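Local coordinates for protein SusD homolog (Bacteroides thetaiotaomicron VPI-5482, PDB 3FDH) that probably binds glycans at the outer membrane as a member of the SusD/RagB family, at residues N42-S47 and Y60-R65; I49-G54 and G429-T434. One frame throughout, in Å; residues are numbered along the deposited sequence.

How the contacts relate
Following the chain from its N terminus, helix 40-48, strand 52-54 and helix 57-63 come in quick succession. Contact 1 closes a short loop of 12 residues, setting the end of helix 40-48 against the end of helix 57-63. Contact 2 starts from within that loop, at 49-54, and spans 374 residues to the first turn of helix 431-443. The segments therefore alternate along the chain and the two loops cross. Their centres lie about 9 Å apart, and they touch directly, where the turn after helix 40-48 folds back on that helix and where E63 reaches the end of strand 52-54. Together they tie the early helix-strand-helix run to a late helix.

Contact 1 (N42-S47 and Y60-R65); sequences NTYASS and YYAEVR
S47 and E63 form the one direct hydrogen bond of this buried contact. S47 OG donates to E63 OE1 at 2.7 Å and arrives from above the carboxylate plane, 54° out of it. Two torsions bring the groups together: S47 holds OG anti to its own backbone N (chi1 167°), while the E63 chain bends at chi2 (66°), turning its carboxylate to the serine. E63 OE1 also accepts from G54 N and E63 OE2 from G308 N, so each oxygen has a protein donor. With an alanine here, the S47 hydroxyl would probably be left without its acceptor, and the G54 and G308 amides and a bridging water without the carboxylate.

That water adds an indirect route: it donates to S47 O and to E63 OE2, and accepts from R65 NH1 at 3.1 Å. R65 curls back over its own helix end: NH1 donates to A62 O at 2.9 Å, with that oxygen essentially in the guanidinium plane. R65 N reaches A62 O too, from the opposite face of the carbonyl plane. Elsewhere the guanidinium is gripped by N456 through NH2 and by K459 O through NE.

The apolar part is small. Y44 CE2 meets A62 CB at 3.7 Å, the methyl standing obliquely to the ring. That ring also packs edge-to-face with F75, and its hydroxyl is hydrogen-bonded to E68 OE2.

The positive phi of R65 and two bonds back into the last turn define a Schellman motif ending helix 57-63; the contact thus packs one helix against the capped end of another within the largely helical SusD-like fold.

Contact 2 (I49-G54 and G429-T434); sequences IEYEVG and GEATET
I49, the first residue to leave helical geometry after helix 40-48, lays its side chain against T434: CD1 lies 4.0 Å from T434 CG2, the two chains meeting at a slant. Its CG1 sits between the backbone N and the carbonyl carbon (chi1 48°), and from there the same CD1 stands 3.5 Å above one face of the Y51 ring, offset toward the rim, and 4.4 Å from A431 CB. The isoleucine thus fills the angle between the tyrosine and the helix.

E50 follows with positive phi, ending helix 40-48 in a Schellman motif, its N bonded to S47 O and Y51 N to S46 O. That turn aims Y51 at helix 431-443.

The Y51 ring presents its edge to the helix. CD2 meets A431 CB at 3.7 Å, near the ring plane. The Y51 and T434 side chains approach from opposite directions, with Y51 OH 2.8 Å from T434 OG1, also near the ring plane. The threonine hydroxyl is in turn 3.2 Å from E430 O, the carbonyl that receives T434 N in the helix's first turn, and its one proton could serve either Y51 OH or E430 O. Y51 OH is itself hydrogen-bonded to Y421 O.

Beyond Y51, E52 pairs with S46 through the backbone, and strand 52-54 runs antiparallel to 261-263. The pattern is that of a helix C-terminus turning into a short strand: the residues flanking the Schellman turn's E50, I49 and Y51, pack on the first turn of helix 431-443, far away in sequence, deep in the SusD-like fold.

Contact 1 (N42-S47 and Y60-R65)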
loop_
_atom_site.group_PDB
_atom_site.type_symbol
_atom_site.label_atom_id
_atom_site.label_comp_id
_atom_site.label_asym_id
_atom_site.label_seq_id
_atom_site.Cartn_x
_atom_site.Cartn_y
_atom_site.Cartn_z
ATOM N N ASN A 42 2.621 -5.263 -3.765
ATOM C CA ASN A 42 1.184 -5.085 -3.470
ATOM C C ASN A 42 0.410 -6.352 -3.805
ATOM O O ASN A 42 -0.527 -6.753 -3.104
ATOM C CB ASN A 42 0.574 -3.919 -4.253
ATOM C CG ASN A 42 -0.912 -3.679 -3.938
ATOM O OD1 ASN A 42 -1.247 -3.184 -2.848
ATOM N ND2 ASN A 42 -1.805 -3.901 -4.938
ATOM N N THR A 43 0.834 -6.967 -4.900
ATOM C CA THR A 43 0.191 -8.184 -5.377
ATOM C C THR A 43 0.258 -9.300 -4.334
ATOM O O THR A 43 -0.762 -9.939 -3.984
ATOM C CB THR A 43 0.762 -8.576 -6.760
ATOM O OG1 THR A 43 0.391 -7.509 -7.687
ATOM C CG2 THR A 43 0.179 -9.955 -7.219
ATOM N N TYR A 44 1.460 -9.509 -3.825
ATOM C CA TYR A 44 1.698 -10.554 -2.823
ATOM C C TYR A 44 1.101 -10.173 -1.483
ATOM O O TYR A 44 0.500 -10.998 -0.789
ATOM C CB TYR A 44 3.178 -10.925 -2.745
ATOM C CG TYR A 44 3.656 -11.754 -3.903
ATOM C CD1 TYR A 44 3.794 -11.205 -5.192
ATOM C CD2 TYR A 44 4.010 -13.082 -3.730
ATOM C CE1 TYR A 44 4.268 -11.986 -6.268
ATOM C CE2 TYR A 44 4.466 -13.881 -4.801
ATOM C CZ TYR A 44 4.608 -13.325 -6.060
ATOM O OH TYR A 44 5.075 -14.136 -7.081
ATOM N N ALA A 45 1.257 -8.918 -1.092
ATOM C CA ALA A 45 0.621 -8.439 0.136
ATOM C C ALA A 45 -0.864 -8.756 0.160
ATOM O O ALA A 45 -1.448 -9.140 1.184
ATOM C CB ALA A 45 0.862 -6.920 0.302
ATOM N N SER A 46 -1.492 -8.591 -0.989
ATOM C CA SER A 46 -2.929 -8.849 -1.124
ATOM C C SER A 46 -3.289 -10.239 -0.658
ATOM O O SER A 46 -4.293 -10.457 0.021
ATOM C CB SER A 46 -3.404 -8.675 -2.571
ATOM O OG SER A 46 -3.228 -7.371 -3.052
ATOM N N SER A 47 -2.416 -11.177 -1.001
ATOM C CA SER A 47 -2.590 -12.560 -0.594
ATOM C C SER A 47 -2.235 -12.716 0.896
ATOM O O SER A 47 -2.964 -13.280 1.679
ATOM C CB SER A 47 -1.670 -13.498 -1.394
ATOM O OG SER A 47 -1.618 -14.775 -0.809
ATOM N N TYR A 60 -0.285 -18.615 -6.533
ATOM C CA TYR A 60 -0.925 -19.812 -5.945
ATOM C C TYR A 60 0.028 -20.385 -4.911
ATOM O O TYR A 60 -0.374 -20.696 -3.770
ATOM C CB TYR A 60 -1.282 -20.880 -6.985
ATOM C CG TYR A 60 -1.577 -22.216 -6.335
ATOM C CD1 TYR A 60 -2.810 -22.475 -5.765
ATOM C CD2 TYR A 60 -0.600 -23.182 -6.232
ATOM C CE1 TYR A 60 -3.077 -23.685 -5.133
ATOM C CE2 TYR A 60 -0.853 -24.398 -5.607
ATOM C CZ TYR A 60 -2.084 -24.620 -5.032
ATOM O OH TYR A 60 -2.339 -25.800 -4.404
ATOM N N TYR A 61 1.293 -20.441 -5.301
ATOM C CA TYR A 61 2.374 -21.009 -4.437
ATOM C C TYR A 61 2.666 -20.112 -3.229
ATOM O O TYR A 61 3.065 -20.561 -2.141
ATOM C CB TYR A 61 3.621 -21.416 -5.240
ATOM C CG TYR A 61 3.256 -22.607 -6.134
ATOM C CD1 TYR A 61 2.972 -23.845 -5.573
ATOM C CD2 TYR A 61 3.101 -22.458 -7.494
ATOM C CE1 TYR A 61 2.569 -24.932 -6.360
ATOM C CE2 TYR A 61 2.695 -23.525 -8.295
ATOM C CZ TYR A 61 2.419 -24.755 -7.723
ATOM O OH TYR A 61 2.030 -25.802 -8.537
ATOM N N ALA A 62 2.400 -18.840 -3.418
ATOM C CA ALA A 62 2.509 -17.859 -2.320
ATOM C C ALA A 62 1.340 -18.109 -1.362
ATOM O O ALA A 62 1.482 -18.149 -0.145
ATOM C CB ALA A 62 2.495 -16.398 -2.842
ATOM N N GLU A 63 0.160 -18.303 -1.934
ATOM C CA GLU A 63 -1.028 -18.531 -1.143
ATOM C C GLU A 63 -0.940 -19.756 -0.221
ATOM O O GLU A 63 -1.378 -19.731 0.932
ATOM C CB GLU A 63 -2.231 -18.672 -2.093
ATOM C CG GLU A 63 -3.613 -18.738 -1.371
ATOM C CD GLU A 63 -3.993 -17.445 -0.646
ATOM O OE1 GLU A 63 -3.764 -16.333 -1.202
ATOM O OE2 GLU A 63 -4.593 -17.556 0.452
ATOM N N VAL A 64 -0.368 -20.833 -0.742
ATOM C CA VAL A 64 -0.299 -22.100 -0.012
ATOM C C VAL A 64 1.008 -22.197 0.714
ATOM O O VAL A 64 1.340 -23.166 1.341
ATOM C CB VAL A 64 -0.568 -23.326 -0.905
ATOM C CG1 VAL A 64 -2.017 -23.273 -1.437
ATOM C CG2 VAL A 64 0.530 -23.506 -2.030
ATOM N N ARG A 65 1.766 -21.137 0.576
ATOM C CA ARG A 65 3.081 -20.994 1.228
ATOM C C ARG A 65 4.043 -22.082 0.884
ATOM O O ARG A 65 4.706 -22.629 1.776
ATOM C CB ARG A 65 2.931 -20.944 2.740
ATOM C CG ARG A 65 2.000 -19.899 3.252
ATOM C CD ARG A 65 2.417 -18.477 2.951
ATOM N NE ARG A 65 1.564 -17.644 3.766
ATOM C CZ ARG A 65 0.503 -16.972 3.349
ATOM N NH1 ARG A 65 0.196 -16.873 2.059
ATOM N NH2 ARG A 65 -0.212 -16.327 4.239
HETATM O O HOH W 1 -2.774 -16.105 2.077
#

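Contact 2 (I49-G54 and G429-T434)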
loop_
_atom_site.group_PDB
_atom_site.type_symbol
_atom_site.label_atom_id
_atom_site.label_comp_id
_atom_site.label_asym_id
_atom_site.label_seq_id
_atom_site.Cartn_x
_atom_site.Cartn_y
_atom_site.Cartn_z
ATOM N N ILE A 49 -2.318 -10.792 3.521
ATOM C CA ILE A 49 -3.309 -10.242 4.475
ATOM C C ILE A 49 -4.749 -10.411 4.019
ATOM O O ILE A 49 -5.687 -9.772 4.482
ATOM C CB ILE A 49 -2.969 -8.827 5.009
ATOM C CG1 ILE A 49 -2.592 -7.851 3.911
ATOM C CG2 ILE A 49 -1.769 -8.986 5.969
ATOM C CD1 ILE A 49 -3.661 -7.540 2.957
ATOM N N GLU A 50 -4.864 -11.303 3.044
ATOM C CA GLU A 50 -6.147 -11.867 2.642
ATOM C C GLU A 50 -7.203 -10.955 2.072
ATOM O O GLU A 50 -8.410 -11.170 2.244
ATOM C CB GLU A 50 -6.696 -12.754 3.769
ATOM C CG GLU A 50 -5.749 -13.922 4.137
ATOM C CD GLU A 50 -6.291 -14.875 5.173
ATOM O OE1 GLU A 50 -7.459 -14.773 5.580
ATOM O OE2 GLU A 50 -5.505 -15.735 5.618
ATOM N N TYR A 51 -6.729 -9.964 1.334
ATOM C CA TYR A 51 -7.634 -9.101 0.522
ATOM C C TYR A 51 -8.094 -9.863 -0.735
ATOM O O TYR A 51 -9.177 -9.625 -1.334
ATOM C CB TYR A 51 -6.877 -7.889 0.047
ATOM C CG TYR A 51 -6.798 -6.737 1.013
ATOM C CD1 TYR A 51 -7.748 -6.583 2.046
ATOM C CD2 TYR A 51 -5.826 -5.739 0.851
ATOM C CE1 TYR A 51 -7.706 -5.476 2.900
ATOM C CE2 TYR A 51 -5.775 -4.647 1.688
ATOM C CZ TYR A 51 -6.721 -4.483 2.683
ATOM O OH TYR A 51 -6.630 -3.376 3.508
ATOM N N GLU A 52 -7.206 -10.763 -1.130
ATOM C CA GLU A 52 -7.348 -11.644 -2.288
ATOM C C GLU A 52 -6.722 -12.959 -2.027
ATOM O O GLU A 52 -5.882 -13.092 -1.123
ATOM C CB GLU A 52 -6.725 -11.030 -3.570
ATOM C CG GLU A 52 -7.200 -9.613 -3.942
ATOM C CD GLU A 52 -8.640 -9.454 -4.363
ATOM O OE1 GLU A 52 -9.305 -10.460 -4.700
ATOM O OE2 GLU A 52 -9.096 -8.276 -4.420
ATOM N N VAL A 53 -7.086 -13.902 -2.885
ATOM C CA VAL A 53 -6.526 -15.254 -2.838
ATOM C C VAL A 53 -5.742 -15.529 -4.097
ATOM O O VAL A 53 -6.194 -15.297 -5.214
ATOM C CB VAL A 53 -7.627 -16.336 -2.638
ATOM C CG1 VAL A 53 -7.015 -17.723 -2.507
ATOM C CG2 VAL A 53 -8.461 -16.021 -1.390
ATOM N N GLY A 54 -4.500 -15.966 -3.929
ATOM C CA GLY A 54 -3.700 -16.361 -5.082
ATOM C C GLY A 54 -4.195 -17.724 -5.533
ATOM O O GLY A 54 -4.165 -18.685 -4.766
ATOM N N GLY A 429 -3.576 0.016 -4.681
ATOM C CA GLY A 429 -2.206 -0.308 -4.274
ATOM C C GLY A 429 -1.987 -0.218 -2.775
ATOM O O GLY A 429 -0.865 -0.048 -2.328
ATOM N N GLU A 430 -3.052 -0.358 -1.989
ATOM C CA GLU A 430 -2.962 -0.184 -0.503
ATOM C C GLU A 430 -2.677 -1.424 0.343
ATOM O O GLU A 430 -2.507 -1.332 1.575
ATOM C CB GLU A 430 -4.203 0.559 0.015
ATOM C CG GLU A 430 -4.287 1.978 -0.512
ATOM C CD GLU A 430 -5.395 2.795 0.137
ATOM O OE1 GLU A 430 -6.586 2.435 -0.030
ATOM O OE2 GLU A 430 -5.067 3.807 0.805
ATOM N N ALA A 431 -2.568 -2.580 -0.316
ATOM C CA ALA A 431 -2.323 -3.839 0.401
ATOM C C ALA A 431 -0.946 -3.755 0.974
ATOM O O ALA A 431 -0.631 -4.277 2.052
ATOM C CB ALA A 431 -2.465 -5.058 -0.507
ATOM N N THR A 432 -0.112 -3.067 0.226
ATOM C CA THR A 432 1.289 -2.909 0.631
ATOM C C THR A 432 1.313 -2.328 2.053
ATOM O O THR A 432 1.909 -2.856 2.998
ATOM C CB THR A 432 1.997 -1.945 -0.361
ATOM O OG1 THR A 432 2.160 -2.604 -1.629
ATOM C CG2 THR A 432 3.350 -1.510 0.134
ATOM N N GLU A 433 0.622 -1.224 2.208
ATOM C CA GLU A 433 0.572 -0.537 3.508
ATOM C C GLU A 433 -0.236 -1.342 4.551
ATOM O O GLU A 433 0.091 -1.352 5.719
ATOM C CB GLU A 433 0.069 0.897 3.320
ATOM C CG GLU A 433 0.004 1.748 4.564
ATOM C CD GLU A 433 1.360 2.006 5.206
ATOM O OE1 GLU A 433 2.394 1.730 4.598
ATOM O OE2 GLU A 433 1.370 2.541 6.330
ATOM N N THR A 434 -1.280 -2.033 4.127
ATOM C CA THR A 434 -2.080 -2.831 5.086
ATOM C C THR A 434 -1.275 -3.928 5.720
ATOM O O THR A 434 -1.423 -4.246 6.900
ATOM C CB THR A 434 -3.265 -3.411 4.466
ATOM O OG1 THR A 434 -4.137 -2.321 4.147
ATOM C CG2 THR A 434 -3.968 -4.373 5.448
#